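Side-chain contacts in GlcNAc-alpha-1,4-Gal-releasing endo-beta-galactosidase (Clostridium perfringens, PDB 1UPS), which probably hydrolyses O-glycosyl bonds as a calcium-binding family 16 endo-beta-galactosidase that releases GlcNAc-alpha-1,4-Gal: residues 237-242 / 334-339; 303-308 / 341-346. All blocks are in the same frame, centred on the assembly; numbering follows the deposited sequence.

Contact 1 of 2, residues 237-242 / 334-339; sequences VIYGSP and GYTLLK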
loop_
_atom_site.group_PDB
_atom_site.type_symbol
_atom_site.label_atom_id
_atom_site.label_comp_id
_atom_site.label_asym_id
_atom_site.label_seq_id
_atom_site.Cartn_x
_atom_site.Cartn_y
_atom_site.Cartn_z
ATOM N N VAL A 237 5.281 -1.994 -2.214
ATOM C CA VAL A 237 4.748 -1.778 -3.549
ATOM C C VAL A 237 3.795 -2.905 -3.900
ATOM O O VAL A 237 4.098 -4.077 -3.654
ATOM C CB VAL A 237 5.872 -1.782 -4.620
ATOM C CG1 VAL A 237 5.288 -1.579 -6.019
ATOM C CG2 VAL A 237 6.896 -0.722 -4.327
ATOM N N ILE A 238 2.632 -2.533 -4.442
ATOM C CA ILE A 238 1.706 -3.496 -5.017
ATOM C C ILE A 238 1.522 -3.129 -6.489
ATOM O O ILE A 238 1.129 -2.003 -6.796
ATOM C CB ILE A 238 0.366 -3.459 -4.264
ATOM C CG1 ILE A 238 0.553 -3.948 -2.823
ATOM C CG2 ILE A 238 -0.724 -4.271 -5.044
ATOM C CD1 ILE A 238 -0.702 -3.754 -1.936
ATOM N N TYR A 239 1.831 -4.055 -7.400
ATOM C CA TYR A 239 1.691 -3.755 -8.832
ATOM C C TYR A 239 0.275 -4.109 -9.257
ATOM O O TYR A 239 -0.216 -5.175 -8.902
ATOM C CB TYR A 239 2.787 -4.445 -9.679
ATOM C CG TYR A 239 4.141 -3.735 -9.527
ATOM C CD1 TYR A 239 4.363 -2.475 -10.098
ATOM C CD2 TYR A 239 5.173 -4.300 -8.758
ATOM C CE1 TYR A 239 5.600 -1.801 -9.936
ATOM C CE2 TYR A 239 6.399 -3.631 -8.581
ATOM C CZ TYR A 239 6.603 -2.378 -9.175
ATOM O OH TYR A 239 7.815 -1.707 -9.014
ATOM N N GLY A 240 -0.376 -3.201 -9.981
ATOM C CA GLY A 240 -1.805 -3.280 -10.270
ATOM C C GLY A 240 -2.541 -2.249 -9.423
ATOM O O GLY A 240 -2.115 -1.937 -8.314
ATOM N N SER A 241 -3.623 -1.684 -9.942
ATOM C CA SER A 241 -4.340 -0.636 -9.204
ATOM C C SER A 241 -5.746 -0.501 -9.750
ATOM O O SER A 241 -5.976 -0.791 -10.934
ATOM C CB SER A 241 -3.615 0.718 -9.316
ATOM O OG SER A 241 -3.854 1.335 -10.580
ATOM N N PRO A 242 -6.675 -0.064 -8.901
ATOM C CA PRO A 242 -8.046 0.200 -9.344
ATOM C C PRO A 242 -8.099 1.297 -10.393
ATOM O O PRO A 242 -7.257 2.197 -10.393
ATOM C CB PRO A 242 -8.750 0.637 -8.066
ATOM C CG PRO A 242 -7.909 0.034 -6.966
ATOM C CD PRO A 242 -6.496 0.205 -7.455
ATOM N N GLY A 334 1.160 -10.016 -10.236
ATOM C CA GLY A 334 1.723 -9.049 -9.294
ATOM C C GLY A 334 3.232 -9.148 -9.059
ATOM O O GLY A 334 3.816 -8.334 -8.318
ATOM N N TYR A 335 3.868 -10.136 -9.687
ATOM C CA TYR A 335 5.315 -10.334 -9.571
ATOM C C TYR A 335 6.024 -9.650 -10.730
ATOM O O TYR A 335 5.424 -9.385 -11.758
ATOM C CB TYR A 335 5.663 -11.828 -9.579
ATOM C CG TYR A 335 5.178 -12.552 -8.352
ATOM C CD1 TYR A 335 3.880 -13.062 -8.291
ATOM C CD2 TYR A 335 6.006 -12.713 -7.236
ATOM C CE1 TYR A 335 3.424 -13.718 -7.159
ATOM C CE2 TYR A 335 5.551 -13.368 -6.088
ATOM C CZ TYR A 335 4.260 -13.869 -6.063
ATOM O OH TYR A 335 3.789 -14.519 -4.942
ATOM N N THR A 336 7.309 -9.377 -10.553
ATOM C CA THR A 336 8.109 -8.717 -11.572
ATOM C C THR A 336 8.909 -9.711 -12.382
ATOM O O THR A 336 9.537 -10.607 -11.814
ATOM C CB THR A 336 9.092 -7.762 -10.842
ATOM O OG1 THR A 336 8.339 -6.751 -10.164
ATOM C CG2 THR A 336 9.972 -7.004 -11.820
ATOM N N LEU A 337 8.931 -9.535 -13.706
ATOM C CA LEU A 337 9.935 -10.205 -14.534
ATOM C C LEU A 337 10.978 -9.181 -14.975
ATOM O O LEU A 337 10.628 -8.048 -15.274
ATOM C CB LEU A 337 9.297 -10.848 -15.776
ATOM C CG LEU A 337 8.319 -11.987 -15.455
ATOM C CD1 LEU A 337 6.910 -11.404 -15.285
ATOM C CD2 LEU A 337 8.342 -13.106 -16.511
ATOM N N LEU A 338 12.245 -9.587 -15.024
ATOM C CA LEU A 338 13.327 -8.702 -15.463
ATOM C C LEU A 338 13.886 -9.142 -16.827
ATOM O O LEU A 338 14.444 -10.233 -16.965
ATOM C CB LEU A 338 14.442 -8.669 -14.406
ATOM C CG LEU A 338 14.039 -8.109 -13.040
ATOM C CD1 LEU A 338 15.128 -8.436 -11.991
ATOM C CD2 LEU A 338 13.808 -6.605 -13.136
ATOM N N LYS A 339 13.758 -8.263 -17.818
ATOM C CA LYS A 339 14.111 -8.578 -19.192
ATOM C C LYS A 339 15.287 -7.731 -19.679
ATOM O O LYS A 339 15.282 -6.499 -19.547
ATOM C CB LYS A 339 12.884 -8.358 -20.092
ATOM C CG LYS A 339 13.071 -8.760 -21.555
ATOM C CD LYS A 339 11.885 -8.278 -22.363
ATOM C CE LYS A 339 11.734 -9.033 -23.671
HETATM O O HOH W 1 2.514 -6.661 -6.554
#
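Tyr239 carries this contact from the 237-242 side and meets Gly334 and Thr336. Its ring atom CE2 lies 4.0 Å from Thr336 OG1. The hydroxyl comes to the ring obliquely. The CB of Tyr239 is 4.2 Å from Gly334 O, and this carbonyl oxygen sits at the ring edge, near the ring plane. The Tyr239 CG stands anti to its own carbonyl carbon (chi1 -75°), which sets the ring where CE2 comes near Thr336 OG1. The denser packing is around the ring, with Thr336 OG1 beside it and Tyr331 stacked with it. The polar ends are held from outside the two segments. Glu372 takes a hydrogen bond from Thr336 OG1 with one carboxylate oxygen and pairs with Tyr239 OH through the other. Lys329 also bonds to Tyr239 OH. These bonds should limit the swing of the ring.

Tyr239 ends strand 233-239, in the antiparallel sheet of the family 16 glycoside hydrolase domain. Gly334 is in the turn between strands 327-332 and 335-340, a hairpin of the C-terminal part, which is probably the ricin-type beta-trefoil part of the protein. Here the hydrolase domain meets the turn of that hairpin.

The other side is looser and wetter. Gly334 is exposed, and its phi of 84° suits a residue without a side chain. Here the backbones meet through a water. It accepts from Tyr239 N at 2.8 Å and donates to Gly334 O at 2.8 Å.

Contact 2 of 2, residues 303-308 / 341-346; sequences LYIEEN and NETGEY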
loop_
_atom_site.group_PDB
_atom_site.type_symbol
_atom_site.label_atom_id
_atom_site.label_comp_id
_atom_site.label_asym_id
_atom_site.label_seq_id
_atom_site.Cartn_x
_atom_site.Cartn_y
_atom_site.Cartn_z
ATOM N N LEU A 303 24.461 -4.259 -13.802
ATOM C CA LEU A 303 24.170 -5.535 -14.454
ATOM C C LEU A 303 24.136 -5.429 -15.970
ATOM O O LEU A 303 23.525 -4.516 -16.516
ATOM C CB LEU A 303 22.803 -6.072 -14.004
ATOM C CG LEU A 303 22.648 -6.288 -12.508
ATOM C CD1 LEU A 303 21.300 -6.978 -12.228
ATOM C CD2 LEU A 303 23.832 -7.102 -11.979
ATOM N N TYR A 304 24.774 -6.389 -16.630
ATOM C CA TYR A 304 24.705 -6.501 -18.078
ATOM C C TYR A 304 24.894 -7.942 -18.534
ATOM O O TYR A 304 25.378 -8.782 -17.776
ATOM C CB TYR A 304 25.729 -5.566 -18.755
ATOM C CG TYR A 304 27.184 -5.966 -18.570
ATOM C CD1 TYR A 304 27.862 -6.680 -19.565
ATOM C CD2 TYR A 304 27.893 -5.604 -17.416
ATOM C CE1 TYR A 304 29.204 -7.032 -19.414
ATOM C CE2 TYR A 304 29.251 -5.953 -17.261
ATOM C CZ TYR A 304 29.887 -6.669 -18.257
ATOM O OH TYR A 304 31.216 -7.030 -18.119
ATOM N N ILE A 305 24.493 -8.225 -19.775
ATOM C CA ILE A 305 24.698 -9.545 -20.368
ATOM C C ILE A 305 25.727 -9.432 -21.473
ATOM O O ILE A 305 25.558 -8.643 -22.411
ATOM C CB ILE A 305 23.381 -10.124 -20.914
ATOM C CG1 ILE A 305 22.430 -10.452 -19.761
ATOM C CG2 ILE A 305 23.637 -11.399 -21.732
ATOM C CD1 ILE A 305 21.072 -10.971 -20.221
ATOM N N GLU A 306 26.793 -10.213 -21.325
ATOM C CA GLU A 306 27.895 -10.306 -22.279
ATOM C C GLU A 306 27.584 -11.408 -23.300
ATOM O O GLU A 306 26.987 -12.422 -22.959
ATOM C CB GLU A 306 29.168 -10.657 -21.498
ATOM C CG GLU A 306 30.479 -10.455 -22.235
ATOM C CD GLU A 306 31.692 -10.828 -21.395
ATOM O OE1 GLU A 306 32.774 -10.232 -21.613
ATOM O OE2 GLU A 306 31.581 -11.725 -20.526
ATOM N N GLU A 307 27.992 -11.207 -24.552
ATOM C CA GLU A 307 27.804 -12.222 -25.582
ATOM C C GLU A 307 28.578 -13.484 -25.223
ATOM O O GLU A 307 29.688 -13.407 -24.681
ATOM C CB GLU A 307 28.269 -11.690 -26.945
ATOM C CG GLU A 307 27.136 -11.242 -27.849
ATOM C CD GLU A 307 27.639 -10.683 -29.167
ATOM O OE1 GLU A 307 27.996 -11.490 -30.065
ATOM O OE2 GLU A 307 27.674 -9.436 -29.302
ATOM N N ASN A 308 27.980 -14.637 -25.527
ATOM C CA ASN A 308 28.555 -15.958 -25.230
ATOM C C ASN A 308 28.949 -16.188 -23.770
ATOM O O ASN A 308 29.981 -16.807 -23.474
ATOM C CB ASN A 308 29.709 -16.286 -26.183
ATOM C CG ASN A 308 29.227 -16.577 -27.577
ATOM O OD1 ASN A 308 28.515 -17.561 -27.809
ATOM N ND2 ASN A 308 29.596 -15.717 -28.521
ATOM N N ASN A 341 17.074 -5.852 -22.437
ATOM C CA ASN A 341 16.558 -5.242 -23.666
ATOM C C ASN A 341 17.218 -5.744 -24.930
ATOM O O ASN A 341 16.533 -5.991 -25.940
ATOM C CB ASN A 341 16.658 -3.725 -23.606
ATOM C CG ASN A 341 15.638 -3.124 -22.678
ATOM O OD1 ASN A 341 14.854 -3.843 -22.056
ATOM N ND2 ASN A 341 15.621 -1.801 -22.592
ATOM N N GLU A 342 18.540 -5.891 -24.886
ATOM C CA GLU A 342 19.292 -6.282 -26.076
ATOM C C GLU A 342 19.035 -7.739 -26.483
ATOM O O GLU A 342 18.841 -8.023 -27.668
ATOM C CB GLU A 342 20.788 -6.002 -25.893
ATOM C CG GLU A 342 21.664 -6.428 -27.073
ATOM C CD GLU A 342 21.374 -5.689 -28.380
ATOM O OE1 GLU A 342 21.777 -6.215 -29.447
ATOM O OE2 GLU A 342 20.756 -4.597 -28.359
ATOM N N THR A 343 19.015 -8.647 -25.506
ATOM C CA THR A 343 18.821 -10.074 -25.796
ATOM C C THR A 343 17.351 -10.510 -25.746
ATOM O O THR A 343 16.999 -11.541 -26.308
ATOM C CB THR A 343 19.667 -10.970 -24.864
ATOM O OG1 THR A 343 19.140 -10.935 -23.531
ATOM C CG2 THR A 343 21.091 -10.429 -24.704
ATOM N N GLY A 344 16.508 -9.736 -25.065
ATOM C CA GLY A 344 15.102 -10.087 -24.885
ATOM C C GLY A 344 14.866 -11.249 -23.918
ATOM O O GLY A 344 13.786 -11.854 -23.914
ATOM N N GLU A 345 15.871 -11.559 -23.099
ATOM C CA GLU A 345 15.823 -12.698 -22.178
ATOM C C GLU A 345 15.375 -12.284 -20.774
ATOM O O GLU A 345 15.623 -11.150 -20.352
ATOM C CB GLU A 345 17.198 -13.376 -22.088
ATOM C CG GLU A 345 17.702 -13.993 -23.394
ATOM C CD GLU A 345 19.170 -14.375 -23.331
ATOM O OE1 GLU A 345 19.515 -15.516 -23.725
ATOM O OE2 GLU A 345 19.989 -13.535 -22.907
ATOM N N TYR A 346 14.718 -13.212 -20.072
ATOM C CA TYR A 346 14.292 -13.025 -18.681
ATOM C C TYR A 346 15.285 -13.624 -17.705
ATOM O O TYR A 346 15.787 -14.724 -17.912
ATOM C CB TYR A 346 12.968 -13.738 -18.426
ATOM C CG TYR A 346 11.779 -13.162 -19.141
ATOM C CD1 TYR A 346 10.948 -13.983 -19.912
ATOM C CD2 TYR A 346 11.451 -11.813 -19.025
ATOM C CE1 TYR A 346 9.828 -13.463 -20.569
ATOM C CE2 TYR A 346 10.341 -11.283 -19.679
ATOM C CZ TYR A 346 9.531 -12.109 -20.440
ATOM O OH TYR A 346 8.425 -11.582 -21.082
#
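Ile305 meets Thr343 and Glu345 of the loop 341-345. It crosses both side chains at a slant. Its two branches have different partners. The CG2 methyl of Ile305 packs on Thr343 CG2 at 4.0 Å, methyl against methyl. The longer branch ends in CD1, which faces oxygen atoms: Ile305 CD1 is 3.8 Å from Thr343 OG1. The same CD1 of Ile305 is 3.9 Å from Glu345 OE2. With CG1 anti to the carbonyl carbon (chi1 -68°) and CD1 continuing the chain extended, the branch reaches this oxygen pair.

Those two oxygens are joined to each other. Thr343 OG1 donates to Glu345 OE2 at 2.8 Å, on the anti side of the carboxylate and 30° out of its plane. A weak bond from Glu345 N to Thr343 OG1, 3.4 Å long, returns from the backbone. For Thr343, chi1 of 71° sets OG1 between the backbone N and the carbonyl carbon, while CG2 is left to face Ile305. Glu345 OE2 has a second partner in His358 ND1, so the carboxylate is gripped from two residues. If His358 is protonated, it would probably favour the charged form of Glu345. The contact across the segments is thus van der Waals, with a methyl group laid beside a fixed polar pair. Gly344, with positive phi, lies at the bend between Thr343 and Glu345.

Segment 303-308 runs on from strand 302-304, which pairs with 313-315, and the Ile305 side chain also touches Asn340 at the end of strand 335-340. Residues 341-345 link that strand to 346-348, in the C-terminal part, probably a beta-trefoil.

How the contacts relate
From the N terminus, the chain first passes 237-242, at the end of a strand of the family 16 glycoside hydrolase domain. It then enters the C-terminal part and reaches 303-308. Next comes 334-339, where contact 1 closes a loop of 91 residues. Shortly after, 341-346 closes contact 2 over 32 residues. The two loops cross, because their segments alternate. Contact 1 ties the hydrolase domain to the hairpin 327-340. Contact 2 joins the chain at and after strand 302-304 to the loop between strands 335-340 and 346-348. Their centres are about 22 Å apart, but they touch: Lys339 of contact 1 packs on Gly344, Glu345 and Tyr346 of contact 2.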